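Local coordinates for acyl-[acyl-carrier-protein]--UDP-N-acetylglucosamine O-acyltransferase (Helicobacter pylori, PDB 1J2Z) that catalyses the first step of lipid A biosynthesis, transferring a (3R)-hydroxyacyl chain from acyl carrier protein to UDP-N-acetylglucosamine, at residues 171-176 and 186-191; 180-185 and 192-197; 145-150 and 159-164. All blocks are in the same frame, centred on the assembly; numbering follows the deposited sequence.

Contact 1 (171-176 and 186-191)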
ATOM      1  N   SER A 171       0.302   4.054  11.619  1.00 27.40           N
ATOM      2  CA  SER A 171       0.021   3.476  12.926  1.00 21.72           C
ATOM      3  C   SER A 171      -0.630   2.111  12.753  1.00 24.85           C
ATOM      4  O   SER A 171      -1.116   1.769  11.673  1.00 24.33           O
ATOM      5  CB  SER A 171      -0.929   4.373  13.723  1.00 31.14           C
ATOM      6  OG  SER A 171      -0.405   5.674  13.884  1.00 34.29           O
ATOM      7  N   ALA A 172      -0.624   1.332  13.828  1.00 22.74           N
ATOM      8  CA  ALA A 172      -1.246   0.017  13.851  1.00 26.07           C
ATOM      9  C   ALA A 172      -2.076   0.063  15.130  1.00 28.35           C
ATOM     10  O   ALA A 172      -1.530  -0.010  16.229  1.00 24.30           O
ATOM     11  CB  ALA A 172      -0.185  -1.079  13.934  1.00 21.33           C
ATOM     12  N   LEU A 173      -3.389   0.208  14.983  1.00 28.78           N
ATOM     13  CA  LEU A 173      -4.277   0.314  16.138  1.00 26.41           C
ATOM     14  C   LEU A 173      -5.013  -0.982  16.460  1.00 29.30           C
ATOM     15  O   LEU A 173      -5.728  -1.534  15.617  1.00 28.91           O
ATOM     16  CB  LEU A 173      -5.284   1.447  15.908  1.00 22.41           C
ATOM     17  CG  LEU A 173      -6.217   1.849  17.054  1.00 27.19           C
ATOM     18  CD1 LEU A 173      -5.399   2.333  18.262  1.00 25.26           C
ATOM     19  CD2 LEU A 173      -7.149   2.959  16.569  1.00 24.78           C
ATOM     20  N   GLY A 174      -4.833  -1.459  17.690  1.00 28.06           N
ATOM     21  CA  GLY A 174      -5.482  -2.685  18.117  1.00 24.14           C
ATOM     22  C   GLY A 174      -6.440  -2.487  19.280  1.00 25.83           C
ATOM     23  O   GLY A 174      -6.977  -3.455  19.818  1.00 21.86           O
ATOM     24  N   LYS A 175      -6.661  -1.237  19.671  1.00 26.65           N
ATOM     25  CA  LYS A 175      -7.568  -0.941  20.772  1.00 23.85           C
ATOM     26  C   LYS A 175      -8.481   0.239  20.463  1.00 24.29           C
ATOM     27  O   LYS A 175      -8.221   1.013  19.542  1.00 22.60           O
ATOM     28  CB  LYS A 175      -6.776  -0.663  22.051  1.00 30.05           C
ATOM     29  CG  LYS A 175      -6.091  -1.891  22.639  1.00 29.97           C
ATOM     30  CD  LYS A 175      -5.523  -1.577  24.013  1.00 49.03           C
ATOM     31  CE  LYS A 175      -4.923  -2.810  24.668  1.00 58.21           C
ATOM     32  NZ  LYS A 175      -4.399  -2.500  26.029  1.00 65.94           N
ATOM     33  N   ASP A 176      -9.552   0.368  21.240  1.00 22.73           N
ATOM     34  CA  ASP A 176     -10.522   1.444  21.062  1.00 22.86           C
ATOM     35  C   ASP A 176      -9.963   2.801  21.464  1.00 26.14           C
ATOM     36  O   ASP A 176      -9.100   2.900  22.341  1.00 29.19           O
ATOM     37  CB  ASP A 176     -11.778   1.170  21.890  1.00 21.06           C
ATOM     38  CG  ASP A 176     -12.532  -0.055  21.420  1.00 27.56           C
ATOM     39  OD1 ASP A 176     -12.132  -0.665  20.403  1.00 29.44           O
ATOM     40  OD2 ASP A 176     -13.537  -0.403  22.074  1.00 25.18           O
ATOM     41  N   ASN A 186       3.219   2.374  16.288  1.00 50.39           N
ATOM     42  CA  ASN A 186       2.976   1.059  15.712  1.00 55.99           C
ATOM     43  C   ASN A 186       1.857   0.490  16.562  1.00 57.23           C
ATOM     44  O   ASN A 186       0.712   0.450  16.125  1.00 63.92           O
ATOM     45  CB  ASN A 186       4.221   0.176  15.793  1.00 58.93           C
ATOM     46  CG  ASN A 186       4.265  -0.858  14.682  1.00 64.53           C
ATOM     47  OD1 ASN A 186       3.382  -1.709  14.574  1.00 63.94           O
ATOM     48  ND2 ASN A 186       5.293  -0.782  13.844  1.00 70.05           N
ATOM     49  N   ARG A 187       2.171   0.055  17.778  1.00 54.60           N
ATOM     50  CA  ARG A 187       1.121  -0.433  18.656  1.00 44.83           C
ATOM     51  C   ARG A 187       0.581   0.876  19.228  1.00 44.75           C
ATOM     52  O   ARG A 187       0.931   1.288  20.334  1.00 46.62           O
ATOM     53  CB  ARG A 187       1.696  -1.326  19.755  1.00 50.20           C
ATOM     54  CG  ARG A 187       0.716  -2.392  20.220  1.00 55.43           C
ATOM     55  CD  ARG A 187       1.348  -3.430  21.142  1.00 57.01           C
ATOM     56  NE  ARG A 187       1.371  -3.012  22.543  1.00 61.62           N
ATOM     57  CZ  ARG A 187       2.261  -2.180  23.071  1.00 61.06           C
ATOM     58  NH1 ARG A 187       3.224  -1.662  22.320  1.00 60.95           N
ATOM     59  NH2 ARG A 187       2.184  -1.864  24.357  1.00 62.77           N
ATOM     60  N   ALA A 188      -0.249   1.534  18.424  1.00 35.24           N
ATOM     61  CA  ALA A 188      -0.852   2.827  18.738  1.00 36.94           C
ATOM     62  C   ALA A 188      -1.344   3.058  20.165  1.00 37.71           C
ATOM     63  O   ALA A 188      -1.901   2.161  20.799  1.00 35.29           O
ATOM     64  CB  ALA A 188      -1.987   3.102  17.755  1.00 35.87           C
ATOM     65  N   PHE A 189      -1.140   4.284  20.647  1.00 36.94           N
ATOM     66  CA  PHE A 189      -1.558   4.702  21.987  1.00 43.31           C
ATOM     67  C   PHE A 189      -2.013   6.163  21.931  1.00 37.34           C
ATOM     68  O   PHE A 189      -1.701   6.876  20.977  1.00 31.62           O
ATOM     69  CB  PHE A 189      -0.394   4.554  22.974  1.00 55.81           C
ATOM     70  CG  PHE A 189       0.826   5.351  22.597  1.00 71.53           C
ATOM     71  CD1 PHE A 189       0.899   6.714  22.871  1.00 78.43           C
ATOM     72  CD2 PHE A 189       1.890   4.745  21.937  1.00 78.18           C
ATOM     73  CE1 PHE A 189       2.016   7.463  22.491  1.00 85.30           C
ATOM     74  CE2 PHE A 189       3.011   5.484  21.552  1.00 86.31           C
ATOM     75  CZ  PHE A 189       3.073   6.846  21.830  1.00 87.73           C
ATOM     76  N   ILE A 190      -2.744   6.605  22.952  1.00 31.91           N
ATOM     77  CA  ILE A 190      -3.243   7.979  23.003  1.00 30.80           C
ATOM     78  C   ILE A 190      -2.163   8.962  23.447  1.00 32.75           C
ATOM     79  O   ILE A 190      -1.568   8.801  24.509  1.00 34.22           O
ATOM     80  CB  ILE A 190      -4.457   8.084  23.959  1.00 35.26           C
ATOM     81  CG1 ILE A 190      -5.573   7.150  23.477  1.00 28.86           C
ATOM     82  CG2 ILE A 190      -4.955   9.525  24.019  1.00 23.99           C
ATOM     83  CD1 ILE A 190      -6.745   7.043  24.426  1.00 34.94           C
ATOM     84  N   ARG A 191      -1.925   9.986  22.630  1.00 33.91           N
ATOM     85  CA  ARG A 191      -0.903  10.989  22.920  1.00 40.52           C
ATOM     86  C   ARG A 191      -1.455  12.313  23.420  1.00 41.90           C
ATOM     87  O   ARG A 191      -0.692  13.224  23.740  1.00 43.62           O
ATOM     88  CB  ARG A 191      -0.060  11.263  21.673  1.00 47.61           C
ATOM     89  CG  ARG A 191       0.793  10.100  21.223  1.00 60.13           C
ATOM     90  CD  ARG A 191       1.499  10.383  19.897  1.00 75.97           C
ATOM     91  NE  ARG A 191       2.378  11.552  19.941  1.00 83.52           N
ATOM     92  CZ  ARG A 191       1.977  12.808  19.761  1.00 87.47           C
ATOM     93  NH1 ARG A 191       0.702  13.080  19.518  1.00 86.52           N
ATOM     94  NH2 ARG A 191       2.858  13.797  19.819  1.00 90.83           N
TER
HETATM   95  O   HOH W   1      -3.162  -0.506  19.673  1.00 37.84           O
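Leu-173 and Ala-188 make the tight half of this contact: CD1 of Leu-173 stands 3.5 Å from CB of Ala-188, with Leu-173 CB at 4.1 Å from the same methyl. The Leu-173 side chain sets out away from residues 186-191, but its CG lies anti to the backbone N (chi1 -173°) and a chi2 of 61° brings CD1 back to Ala-188. Both residues also touch Val-183, and Leu-173 touches Val-159 as well, so the buried Leu-173 and the partly exposed Ala-188 share an apolar cluster. The backbones meet in a single bridge, Ala-172 with Arg-187, whose CA atoms are 5.4 Å apart. Its straighter bond runs from Ala-188 N to Ala-172 O at 3.0 Å (157° at the hydrogen), but is doubtful in detail because Ala-172 O sits too close to Asn-186 O in the model; the return bond, Ala-172 N to Asn-186 O, is weak and equally affected. Arg-187 sits at the centre of an inverse gamma turn.

The outer half is looser and wetter. Asn-186 is exposed, and its OD1 lies near Ala-172 CB, at roughly 3.7 Å in this strained part of the model, while Ala-172 also packs on Lys-170 of a neighbouring subunit. A water bridges the two segments, accepting from Gly-174 N at 2.8 Å and donating to Ala-188 O at 3.2 Å. Strand 172-173 is the last of its parallel sheet within the chain, so residues 186-188 close over a sheet edge, at the C-terminal end of the left-handed beta-helix of hexapeptide-repeat transferases.

Contact 2 (180-185 and 192-197)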
ATOM      1  N   TYR A 180     -12.448  12.507  20.832  1.00 24.55           N
ATOM      2  CA  TYR A 180     -11.518  13.629  20.786  1.00 27.46           C
ATOM      3  C   TYR A 180     -10.049  13.352  21.109  1.00 26.41           C
ATOM      4  O   TYR A 180      -9.309  14.269  21.468  1.00 29.29           O
ATOM      5  CB  TYR A 180     -12.049  14.749  21.686  1.00 29.11           C
ATOM      6  CG  TYR A 180     -13.450  15.183  21.313  1.00 34.45           C
ATOM      7  CD1 TYR A 180     -14.547  14.852  22.111  1.00 36.49           C
ATOM      8  CD2 TYR A 180     -13.685  15.902  20.140  1.00 38.14           C
ATOM      9  CE1 TYR A 180     -15.842  15.227  21.745  1.00 34.30           C
ATOM     10  CE2 TYR A 180     -14.967  16.280  19.767  1.00 32.46           C
ATOM     11  CZ  TYR A 180     -16.040  15.941  20.570  1.00 35.81           C
ATOM     12  OH  TYR A 180     -17.307  16.316  20.186  1.00 41.93           O
ATOM     13  N   CYS A 181      -9.617  12.101  20.968  1.00 25.38           N
ATOM     14  CA  CYS A 181      -8.228  11.751  21.248  1.00 25.62           C
ATOM     15  C   CYS A 181      -7.383  11.611  19.990  1.00 27.76           C
ATOM     16  O   CYS A 181      -7.890  11.284  18.922  1.00 26.39           O
ATOM     17  CB  CYS A 181      -8.152  10.436  22.023  1.00 28.01           C
ATOM     18  SG  CYS A 181      -8.867  10.513  23.656  1.00 27.82           S
ATOM     19  N   THR A 182      -6.088  11.872  20.127  1.00 27.96           N
ATOM     20  CA  THR A 182      -5.159  11.733  19.015  1.00 30.28           C
ATOM     21  C   THR A 182      -4.338  10.487  19.322  1.00 27.26           C
ATOM     22  O   THR A 182      -3.910  10.285  20.458  1.00 32.69           O
ATOM     23  CB  THR A 182      -4.219  12.942  18.899  1.00 31.64           C
ATOM     24  OG1 THR A 182      -3.476  13.091  20.114  1.00 41.08           O
ATOM     25  CG2 THR A 182      -5.012  14.200  18.634  1.00 31.05           C
ATOM     26  N   VAL A 183      -4.132   9.652  18.314  1.00 29.09           N
ATOM     27  CA  VAL A 183      -3.387   8.410  18.479  1.00 32.81           C
ATOM     28  C   VAL A 183      -2.215   8.327  17.507  1.00 37.49           C
ATOM     29  O   VAL A 183      -2.234   8.947  16.443  1.00 30.21           O
ATOM     30  CB  VAL A 183      -4.312   7.196  18.257  1.00 32.55           C
ATOM     31  CG1 VAL A 183      -3.532   5.898  18.402  1.00 32.41           C
ATOM     32  CG2 VAL A 183      -5.454   7.238  19.256  1.00 33.95           C
ATOM     33  N   GLU A 184      -1.202   7.548  17.878  1.00 41.13           N
ATOM     34  CA  GLU A 184      -0.015   7.386  17.047  1.00 45.53           C
ATOM     35  C   GLU A 184       0.855   6.233  17.545  1.00 46.55           C
ATOM     36  O   GLU A 184       0.789   5.859  18.716  1.00 50.99           O
ATOM     37  CB  GLU A 184       0.787   8.687  17.064  1.00 44.93           C
ATOM     38  CG  GLU A 184       2.083   8.659  16.281  1.00 53.69           C
ATOM     39  CD  GLU A 184       2.777  10.010  16.274  1.00 56.98           C
ATOM     40  OE1 GLU A 184       3.139  10.502  17.364  1.00 55.75           O
ATOM     41  OE2 GLU A 184       2.953  10.579  15.175  1.00 62.26           O
ATOM     42  N   GLY A 185       1.662   5.667  16.650  1.00 46.18           N
ATOM     43  CA  GLY A 185       2.549   4.581  17.033  1.00 41.89           C
ATOM     44  C   GLY A 185       2.217   3.242  16.412  1.00 46.24           C
ATOM     45  O   GLY A 185       1.068   2.994  16.042  1.00 35.15           O
ATOM     46  N   GLY A 192      -2.774  12.428  23.476  1.00 40.45           N
ATOM     47  CA  GLY A 192      -3.376  13.665  23.933  1.00 37.35           C
ATOM     48  C   GLY A 192      -4.731  13.871  23.296  1.00 32.98           C
ATOM     49  O   GLY A 192      -5.354  12.912  22.837  1.00 29.69           O
ATOM     50  N   LEU A 193      -5.191  15.116  23.258  1.00 31.14           N
ATOM     51  CA  LEU A 193      -6.491  15.413  22.672  1.00 34.94           C
ATOM     52  C   LEU A 193      -6.405  16.085  21.310  1.00 36.07           C
ATOM     53  O   LEU A 193      -5.427  16.762  20.992  1.00 39.27           O
ATOM     54  CB  LEU A 193      -7.311  16.293  23.617  1.00 33.40           C
ATOM     55  CG  LEU A 193      -7.648  15.719  24.997  1.00 44.26           C
ATOM     56  CD1 LEU A 193      -8.671  16.624  25.680  1.00 41.64           C
ATOM     57  CD2 LEU A 193      -8.207  14.310  24.856  1.00 41.89           C
ATOM     58  N   ASN A 194      -7.447  15.884  20.511  1.00 35.46           N
ATOM     59  CA  ASN A 194      -7.543  16.463  19.178  1.00 36.12           C
ATOM     60  C   ASN A 194      -8.068  17.884  19.350  1.00 37.17           C
ATOM     61  O   ASN A 194      -9.208  18.193  19.003  1.00 37.35           O
ATOM     62  CB  ASN A 194      -8.505  15.634  18.324  1.00 35.21           C
ATOM     63  CG  ASN A 194      -8.496  16.042  16.867  1.00 38.49           C
ATOM     64  OD1 ASN A 194      -9.132  15.401  16.030  1.00 36.87           O
ATOM     65  ND2 ASN A 194      -7.779  17.115  16.554  1.00 40.23           N
ATOM     66  N   ARG A 195      -7.210  18.736  19.897  1.00 38.56           N
ATOM     67  CA  ARG A 195      -7.530  20.132  20.167  1.00 38.14           C
ATOM     68  C   ARG A 195      -8.093  20.862  18.953  1.00 38.84           C
ATOM     69  O   ARG A 195      -9.131  21.523  19.042  1.00 34.10           O
ATOM     70  CB  ARG A 195      -6.271  20.846  20.672  1.00 40.16           C
ATOM     71  CG  ARG A 195      -6.523  22.036  21.578  1.00 48.89           C
ATOM     72  CD  ARG A 195      -5.218  22.512  22.209  1.00 53.57           C
ATOM     73  NE  ARG A 195      -5.428  23.563  23.201  1.00 57.77           N
ATOM     74  CZ  ARG A 195      -5.863  24.786  22.916  1.00 57.72           C
ATOM     75  NH1 ARG A 195      -6.137  25.117  21.662  1.00 66.96           N
ATOM     76  NH2 ARG A 195      -6.018  25.679  23.883  1.00 56.67           N
ATOM     77  N   HIS A 196      -7.410  20.742  17.819  1.00 39.45           N
ATOM     78  CA  HIS A 196      -7.853  21.407  16.602  1.00 43.79           C
ATOM     79  C   HIS A 196      -9.292  21.063  16.238  1.00 45.75           C
ATOM     80  O   HIS A 196     -10.037  21.917  15.754  1.00 47.44           O
ATOM     81  CB  HIS A 196      -6.930  21.058  15.432  1.00 47.16           C
ATOM     82  CG  HIS A 196      -7.413  21.580  14.116  1.00 52.48           C
ATOM     83  ND1 HIS A 196      -8.395  20.952  13.383  1.00 57.48           N
ATOM     84  CD2 HIS A 196      -7.085  22.699  13.426  1.00 53.92           C
ATOM     85  CE1 HIS A 196      -8.654  21.660  12.298  1.00 58.42           C
ATOM     86  NE2 HIS A 196      -7.874  22.725  12.301  1.00 57.01           N
ATOM     87  N   ARG A 197      -9.680  19.815  16.471  1.00 43.12           N
ATOM     88  CA  ARG A 197     -11.035  19.375  16.165  1.00 42.98           C
ATOM     89  C   ARG A 197     -12.030  19.910  17.188  1.00 42.68           C
ATOM     90  O   ARG A 197     -13.098  20.408  16.829  1.00 39.92           O
ATOM     91  CB  ARG A 197     -11.111  17.850  16.158  1.00 45.21           C
ATOM     92  CG  ARG A 197     -12.504  17.316  15.891  1.00 48.77           C
ATOM     93  CD  ARG A 197     -12.662  16.923  14.439  1.00 50.98           C
ATOM     94  NE  ARG A 197     -12.355  18.015  13.527  1.00 55.37           N
ATOM     95  CZ  ARG A 197     -12.195  17.861  12.217  1.00 57.79           C
ATOM     96  NH1 ARG A 197     -12.316  16.655  11.677  1.00 58.81           N
ATOM     97  NH2 ARG A 197     -11.918  18.905  11.447  1.00 59.92           N
TER
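The carbonyl oxygen of Gly-192 is gripped twice by Thr-182. Thr-182 N donates at 3.0 Å to Gly-192 O in a nearly straight bond (170° at the hydrogen), approaching from above the carbonyl plane, and Thr-182 OG1 adds a weak bond to the same Gly-192 O at 3.3 Å. Thr-182 chi1 of 59° accounts for the second bond: it places OG1 between the backbone N and the carbonyl carbon, on the Gly-192 side, and sends the methyl CG2 to Asn-194. There CG2 presses on Asn-194 CA at 3.4 Å and meets Asn-194 CB at 3.8 Å, a close contact with both the backbone and the side-chain root of that residue.

A second backbone bond, Asn-194 N to Tyr-180 O at 2.6 Å, is short and almost linear (174°). Between the two bonds Cys-181 and Leu-193 form an antiparallel non-hydrogen-bonded pair with CA atoms only 4.3 Å apart. Their side chains diverge at the root, yet the far end of the leucine returns, and CD2 of Leu-193 lies 4.0 Å from Cys-181 SG. Tyr-214 of helix 204-217 touches both residues, so this apolar patch joins the strand end to that helix.

Gly-192 is where the chain turns its corner, and its extended backbone with positive phi starts the departure from strand 189-191. Two residues later, Asn-194 occupies the N-cap position of helix 195-201. The contact thus combines the end of an antiparallel strand pair with a strand-to-helix junction, the passage from left-handed beta-helix to C-terminal helical domain that is characteristic of LpxA.

Contact 3 (145-150 and 159-164); sequences DYVNIG and VRIAKG
Asp-145 and Gly-164 join successive coils of the left-handed beta-helix at one of its corners: Gly-164 N donates to Asp-145 O at 2.9 Å, straight at 167°. The touching parts of the two segments run at about 107° to each other, one leaving the corner as the other enters it.

Inside the coil, Ile-161 meets Val-147 and Ile-149, crossing each at an oblique angle. Ile-161 points toward residues 145-150, and its branch methyl CG2 fits against Val-147, 3.9 Å from CG1 and 4.0 Å from CG2. Its other arm is fully extended (chi2 168°), as is that of Ile-149, which brings their two CD1 methyls to 4.2 Å. Ile-167 of strand 166-167 touches both isoleucines.

Outside the corner the side chains of Tyr-146 and Lys-163 run side by side in the same direction. Lys-163 is stretched along its whole length, laying CE obliquely against the tyrosine ring, while His-128 stacks on that ring and Lys-163 also touches Tyr-180. The closest side-chain approach is on the inner side, where the Val-147 CG2 methyl rests 3.3 Å from Ala-162 O.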
ATOM      1  N   ASP A 145     -17.945  10.133  13.792  1.00 23.42           N
ATOM      2  CA  ASP A 145     -17.876  11.306  12.925  1.00 24.60           C
ATOM      3  C   ASP A 145     -16.603  12.103  13.181  1.00 20.49           C
ATOM      4  O   ASP A 145     -15.997  12.008  14.251  1.00 23.48           O
ATOM      5  CB  ASP A 145     -19.086  12.223  13.139  1.00 21.81           C
ATOM      6  CG  ASP A 145     -20.405  11.537  12.840  1.00 26.64           C
ATOM      7  OD1 ASP A 145     -20.429  10.602  12.010  1.00 22.77           O
ATOM      8  OD2 ASP A 145     -21.427  11.947  13.431  1.00 27.98           O
ATOM      9  N   TYR A 146     -16.202  12.888  12.188  1.00 25.49           N
ATOM     10  CA  TYR A 146     -15.016  13.735  12.288  1.00 23.50           C
ATOM     11  C   TYR A 146     -13.738  13.017  12.702  1.00 26.07           C
ATOM     12  O   TYR A 146     -12.993  13.501  13.556  1.00 23.05           O
ATOM     13  CB  TYR A 146     -15.273  14.895  13.256  1.00 27.04           C
ATOM     14  CG  TYR A 146     -16.470  15.735  12.886  1.00 25.29           C
ATOM     15  CD1 TYR A 146     -17.739  15.417  13.364  1.00 29.96           C
ATOM     16  CD2 TYR A 146     -16.343  16.821  12.021  1.00 26.64           C
ATOM     17  CE1 TYR A 146     -18.857  16.161  12.990  1.00 30.56           C
ATOM     18  CE2 TYR A 146     -17.455  17.571  11.641  1.00 30.48           C
ATOM     19  CZ  TYR A 146     -18.708  17.232  12.130  1.00 29.95           C
ATOM     20  OH  TYR A 146     -19.813  17.962  11.752  1.00 37.11           O
ATOM     21  N   VAL A 147     -13.480  11.864  12.098  1.00 25.16           N
ATOM     22  CA  VAL A 147     -12.267  11.125  12.401  1.00 22.44           C
ATOM     23  C   VAL A 147     -11.303  11.218  11.224  1.00 23.30           C
ATOM     24  O   VAL A 147     -11.703  11.076  10.061  1.00 18.17           O
ATOM     25  CB  VAL A 147     -12.566   9.635  12.686  1.00 24.15           C
ATOM     26  CG1 VAL A 147     -11.259   8.838  12.784  1.00 17.02           C
ATOM     27  CG2 VAL A 147     -13.349   9.507  13.983  1.00 20.51           C
ATOM     28  N   ASN A 148     -10.039  11.489  11.530  1.00 21.58           N
ATOM     29  CA  ASN A 148      -9.007  11.564  10.505  1.00 26.44           C
ATOM     30  C   ASN A 148      -8.006  10.451  10.763  1.00 25.82           C
ATOM     31  O   ASN A 148      -7.531  10.291  11.884  1.00 23.19           O
ATOM     32  CB  ASN A 148      -8.281  12.913  10.538  1.00 34.41           C
ATOM     33  CG  ASN A 148      -9.109  14.037   9.946  1.00 39.04           C
ATOM     34  OD1 ASN A 148      -8.588  15.100   9.623  1.00 46.88           O
ATOM     35  ND2 ASN A 148     -10.406  13.807   9.810  1.00 49.35           N
ATOM     36  N   ILE A 149      -7.705   9.670   9.733  1.00 21.22           N
ATOM     37  CA  ILE A 149      -6.745   8.589   9.874  1.00 18.73           C
ATOM     38  C   ILE A 149      -5.646   8.799   8.837  1.00 22.16           C
ATOM     39  O   ILE A 149      -5.914   8.818   7.633  1.00 20.41           O
ATOM     40  CB  ILE A 149      -7.401   7.210   9.656  1.00 23.71           C
ATOM     41  CG1 ILE A 149      -8.615   7.056  10.580  1.00 25.39           C
ATOM     42  CG2 ILE A 149      -6.380   6.107   9.933  1.00 18.31           C
ATOM     43  CD1 ILE A 149      -9.331   5.723  10.453  1.00 29.82           C
ATOM     44  N   GLY A 150      -4.417   8.962   9.318  1.00 23.12           N
ATOM     45  CA  GLY A 150      -3.279   9.184   8.442  1.00 22.67           C
ATOM     46  C   GLY A 150      -2.925   8.022   7.535  1.00 22.29           C
ATOM     47  O   GLY A 150      -3.223   6.865   7.832  1.00 18.93           O
ATOM     48  N   VAL A 159     -11.973  -2.940  16.263  1.00 24.06           N
ATOM     49  CA  VAL A 159     -11.547  -1.707  16.909  1.00 21.70           C
ATOM     50  C   VAL A 159     -12.617  -0.639  16.716  1.00 24.05           C
ATOM     51  O   VAL A 159     -13.284  -0.595  15.680  1.00 20.10           O
ATOM     52  CB  VAL A 159     -10.212  -1.190  16.332  1.00 23.94           C
ATOM     53  CG1 VAL A 159      -9.992   0.270  16.735  1.00 21.36           C
ATOM     54  CG2 VAL A 159      -9.066  -2.046  16.849  1.00 19.71           C
ATOM     55  N   ARG A 160     -12.792   0.215  17.719  1.00 20.21           N
ATOM     56  CA  ARG A 160     -13.775   1.286  17.624  1.00 20.42           C
ATOM     57  C   ARG A 160     -13.100   2.625  17.874  1.00 21.57           C
ATOM     58  O   ARG A 160     -12.395   2.793  18.864  1.00 26.31           O
ATOM     59  CB  ARG A 160     -14.897   1.085  18.643  1.00 21.19           C
ATOM     60  CG  ARG A 160     -15.694  -0.210  18.485  1.00 23.78           C
ATOM     61  CD  ARG A 160     -16.766  -0.290  19.565  1.00 24.22           C
ATOM     62  NE  ARG A 160     -16.191  -0.004  20.874  1.00 27.31           N
ATOM     63  CZ  ARG A 160     -16.818   0.658  21.841  1.00 28.45           C
ATOM     64  NH1 ARG A 160     -18.052   1.107  21.651  1.00 26.53           N
ATOM     65  NH2 ARG A 160     -16.200   0.887  22.992  1.00 26.96           N
ATOM     66  N   ILE A 161     -13.305   3.571  16.966  1.00 22.19           N
ATOM     67  CA  ILE A 161     -12.730   4.902  17.111  1.00 19.61           C
ATOM     68  C   ILE A 161     -13.902   5.862  17.257  1.00 23.74           C
ATOM     69  O   ILE A 161     -14.749   5.963  16.364  1.00 20.00           O
ATOM     70  CB  ILE A 161     -11.892   5.287  15.876  1.00 22.69           C
ATOM     71  CG1 ILE A 161     -10.768   4.268  15.688  1.00 19.82           C
ATOM     72  CG2 ILE A 161     -11.313   6.689  16.048  1.00 22.33           C
ATOM     73  CD1 ILE A 161     -10.070   4.379  14.345  1.00 29.63           C
ATOM     74  N   ALA A 162     -13.955   6.558  18.388  1.00 23.39           N
ATOM     75  CA  ALA A 162     -15.047   7.483  18.655  1.00 24.38           C
ATOM     76  C   ALA A 162     -14.926   8.785  17.880  1.00 23.89           C
ATOM     77  O   ALA A 162     -13.946   9.019  17.171  1.00 21.46           O
ATOM     78  CB  ALA A 162     -15.132   7.767  20.159  1.00 21.85           C
ATOM     79  N   LYS A 163     -15.942   9.625  18.031  1.00 23.92           N
ATOM     80  CA  LYS A 163     -16.019  10.920  17.366  1.00 27.36           C
ATOM     81  C   LYS A 163     -14.830  11.843  17.619  1.00 22.17           C
ATOM     82  O   LYS A 163     -14.241  11.838  18.696  1.00 27.84           O
ATOM     83  CB  LYS A 163     -17.304  11.631  17.804  1.00 29.38           C
ATOM     84  CG  LYS A 163     -17.455  13.058  17.298  1.00 29.69           C
ATOM     85  CD  LYS A 163     -18.678  13.717  17.941  1.00 36.67           C
ATOM     86  CE  LYS A 163     -18.950  15.095  17.363  1.00 40.66           C
ATOM     87  NZ  LYS A 163     -20.123  15.739  18.027  1.00 39.67           N
ATOM     88  N   GLY A 164     -14.492  12.627  16.602  1.00 21.27           N
ATOM     89  CA  GLY A 164     -13.416  13.597  16.699  1.00 22.67           C
ATOM     90  C   GLY A 164     -11.997  13.133  16.947  1.00 25.96           C
ATOM     91  O   GLY A 164     -11.175  13.918  17.421  1.00 26.08           O
TER

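Overall arrangement
Along the chain contact 3 closes before contacts 1 and 2 open, while the segments of contacts 1 and 2 alternate. Contact 3 lies about 12 Å from contact 1 and 10 Å from contact 2, centre to centre, and contacts 1 and 2 are about 12 Å apart. All three reach the mixed sheet that contains strands 148-149, 166-167, 181-184 and 189-191. Salt bridges tie Asp-176 to Arg-160 (contacts 1 and 3) and Arg-191 to Glu-184 (contacts 1 and 2), and Tyr-180 N probably bonds to Lys-163 O (contacts 2 and 3). Together they mark where the parallel coils end, the last strand pair turns antiparallel and the chain passes to the C-terminal helices.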